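Local coordinates for protein CRISPR-associated endoribonuclease Cas2 (Streptococcus pyogenes serotype M1, PDB 4QR2) that probably acts as a metal-dependent nuclease of CRISPR adaptive immunity, working as a homodimer that joins a Cas1 dimer, at residues A[6-11]-A[63-68]. Sequence-based numbering, arbitrary orientation.
Sequences TYDVNT and TDSIRF
Tyr7 OH donates a short hydrogen bond to Asp64 OD2, at 2.6 Å. The hydroxyl meets this oxygen from above the carboxylate plane, with ring and carboxylate planes 71° apart. The same OD2 forms a salt bridge with Arg19 and accepts the backbone N-H of Asp60. These three partners should favour a charged carboxylate. The other oxygen, Asp64 OD1, takes the hydroxyl of Thr63 and a water that bridges to Asn10 N.

Asp8, predicted to bind the catalytic magnesium, lies at the end of its strand. A second water lies 2.7 Å from Asp8 OD2, donating to it, and also hydrogen-bonds Ser65 OG. Asn36 of the second subunit also donates to Asp8 OD2, and Gln35 of that subunit binds Ser65 OG.

The backbones run antiparallel. Asp8 N donates to Ser65 O at 2.9 Å, and Ser65 N returns a bond to Asp8 O. Thr6 and Arg67 form the next hydrogen-bonded pair, with Thr6 N 2.9 Å from Arg67 O. Tyr7 and Ile66 are the non-hydrogen-bonded pair between them.

With chi1 at -177°, CG of Tyr7 is trans to the main-chain nitrogen. This carries the ring off the sheet face and toward the C-terminal end of its own strand, which brings OH to Asp64. Its CD1 meets Ile66 CG1 at 3.4 Å, and Ser65 O lies at the ring edge. Val9 CB covers part of one ring face, while Val9 CG2 lies beside the Asp64 carboxylate.

The contact joins central strand 2-8 to strand 65-71 of the ferredoxin-like sheet. Tyr7 packs on helix 14-27 and Ile66 on helix 45-58. The second subunit covers the face bearing Thr6, Asp8, Ser65 and Arg67, where its Glu40 forms a salt bridge with Arg67. At the edge of strand 65-71 one of its strands pairs antiparallel with Arg67 and Phe68, continuing the sheet across the dimer.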
loop_
_atom_site.group_PDB
_atom_site.type_symbol
_atom_site.label_atom_id
_atom_site.label_comp_id
_atom_site.label_asym_id
_atom_site.label_seq_id
_atom_site.Cartn_x
_atom_site.Cartn_y
_atom_site.Cartn_z
ATOM N N THR A 6 2.414 -4.407 1.015
ATOM C CA THR A 6 1.227 -4.055 0.338
ATOM C C THR A 6 0.700 -5.219 -0.497
ATOM O O THR A 6 1.374 -5.774 -1.346
ATOM C CB THR A 6 1.396 -2.710 -0.479
ATOM O OG1 THR A 6 2.330 -2.959 -1.558
ATOM C CG2 THR A 6 1.994 -1.564 0.326
ATOM N N TYR A 7 -0.537 -5.640 -0.165
ATOM C CA TYR A 7 -1.156 -6.796 -0.748
ATOM C C TYR A 7 -2.298 -6.398 -1.644
ATOM O O TYR A 7 -3.240 -5.739 -1.216
ATOM C CB TYR A 7 -1.679 -7.765 0.356
ATOM C CG TYR A 7 -2.293 -9.069 -0.151
ATOM C CD1 TYR A 7 -1.821 -9.703 -1.265
ATOM C CD2 TYR A 7 -3.333 -9.651 0.524
ATOM C CE1 TYR A 7 -2.307 -10.910 -1.663
ATOM C CE2 TYR A 7 -3.860 -10.850 0.136
ATOM C CZ TYR A 7 -3.398 -11.488 -0.959
ATOM O OH TYR A 7 -3.936 -12.692 -1.346
ATOM N N ASP A 8 -2.211 -6.766 -2.928
ATOM C CA ASP A 8 -3.252 -6.503 -3.919
ATOM C C ASP A 8 -3.990 -7.813 -4.201
ATOM O O ASP A 8 -3.434 -8.755 -4.778
ATOM C CB ASP A 8 -2.587 -6.063 -5.208
ATOM C CG ASP A 8 -3.560 -5.537 -6.278
ATOM O OD1 ASP A 8 -4.749 -5.609 -6.123
ATOM O OD2 ASP A 8 -3.040 -5.034 -7.340
ATOM N N VAL A 9 -5.225 -7.826 -3.746
ATOM C CA VAL A 9 -6.111 -8.950 -3.903
ATOM C C VAL A 9 -7.491 -8.340 -4.176
ATOM O O VAL A 9 -7.852 -7.258 -3.702
ATOM C CB VAL A 9 -6.111 -9.860 -2.673
ATOM C CG1 VAL A 9 -6.618 -9.102 -1.462
ATOM C CG2 VAL A 9 -6.909 -11.119 -2.895
ATOM N N ASN A 10 -8.273 -9.093 -4.955
ATOM C CA ASN A 10 -9.608 -8.708 -5.340
ATOM C C ASN A 10 -10.625 -9.072 -4.296
ATOM O O ASN A 10 -10.915 -10.246 -4.146
ATOM C CB ASN A 10 -9.993 -9.285 -6.683
ATOM C CG ASN A 10 -11.384 -8.792 -7.154
ATOM O OD1 ASN A 10 -12.117 -8.162 -6.376
ATOM N ND2 ASN A 10 -11.674 -8.928 -8.463
ATOM N N THR A 11 -11.059 -8.096 -3.486
ATOM C CA THR A 11 -11.954 -8.381 -2.326
ATOM C C THR A 11 -13.445 -8.488 -2.756
ATOM O O THR A 11 -14.368 -8.647 -1.935
ATOM C CB THR A 11 -11.818 -7.285 -1.258
ATOM O OG1 THR A 11 -12.193 -6.021 -1.823
ATOM C CG2 THR A 11 -10.430 -7.255 -0.648
ATOM N N THR A 63 -3.163 -14.076 -9.700
ATOM C CA THR A 63 -4.062 -12.959 -9.649
ATOM C C THR A 63 -3.697 -11.885 -8.665
ATOM O O THR A 63 -4.254 -10.785 -8.740
ATOM C CB THR A 63 -5.495 -13.456 -9.316
ATOM O OG1 THR A 63 -5.465 -14.199 -8.083
ATOM C CG2 THR A 63 -5.962 -14.418 -10.353
ATOM N N ASP A 64 -2.879 -12.229 -7.654
ATOM C CA ASP A 64 -2.579 -11.315 -6.550
ATOM C C ASP A 64 -1.127 -10.871 -6.676
ATOM O O ASP A 64 -0.305 -11.541 -7.286
ATOM C CB ASP A 64 -2.650 -12.046 -5.182
ATOM C CG ASP A 64 -3.996 -12.764 -4.905
ATOM O OD1 ASP A 64 -4.966 -12.709 -5.726
ATOM O OD2 ASP A 64 -4.026 -13.456 -3.865
ATOM N N SER A 65 -0.760 -9.809 -5.976
ATOM C CA SER A 65 0.658 -9.514 -5.740
ATOM C C SER A 65 0.933 -8.949 -4.357
ATOM O O SER A 65 0.032 -8.386 -3.753
ATOM C CB SER A 65 1.223 -8.548 -6.770
ATOM O OG SER A 65 0.634 -7.299 -6.629
ATOM N N ILE A 66 2.206 -9.040 -3.929
ATOM C CA ILE A 66 2.672 -8.438 -2.697
ATOM C C ILE A 66 3.953 -7.687 -3.043
ATOM O O ILE A 66 4.830 -8.229 -3.739
ATOM C CB ILE A 66 2.956 -9.497 -1.590
ATOM C CG1 ILE A 66 1.601 -10.085 -1.143
ATOM C CG2 ILE A 66 3.745 -8.835 -0.446
ATOM C CD1 ILE A 66 1.639 -10.891 0.110
ATOM N N ARG A 67 4.045 -6.465 -2.521
ATOM C CA ARG A 67 5.221 -5.672 -2.599
ATOM C C ARG A 67 5.715 -5.428 -1.205
ATOM O O ARG A 67 4.917 -5.236 -0.269
ATOM C CB ARG A 67 4.957 -4.317 -3.371
ATOM C CG ARG A 67 4.670 -4.582 -4.812
ATOM C CD ARG A 67 4.263 -3.322 -5.563
ATOM N NE ARG A 67 5.404 -2.463 -5.823
ATOM C CZ ARG A 67 6.201 -2.608 -6.871
ATOM N NH1 ARG A 67 6.047 -3.667 -7.671
ATOM N NH2 ARG A 67 7.177 -1.778 -7.060
ATOM N N PHE A 68 7.029 -5.407 -1.084
ATOM C CA PHE A 68 7.710 -5.121 0.190
ATOM C C PHE A 68 8.587 -3.910 0.023
ATOM O O PHE A 68 9.515 -3.920 -0.836
ATOM C CB PHE A 68 8.627 -6.292 0.575
ATOM C CG PHE A 68 7.939 -7.608 0.699
ATOM C CD1 PHE A 68 7.100 -7.834 1.721
ATOM C CD2 PHE A 68 8.145 -8.610 -0.246
ATOM C CE1 PHE A 68 6.455 -9.083 1.899
ATOM C CE2 PHE A 68 7.500 -9.856 -0.123
ATOM C CZ PHE A 68 6.621 -10.072 0.946
HETATM O O HOH W 1 -1.146 -6.612 -8.363
HETATM O O HOH W 2 -7.110 -11.241 -6.595
#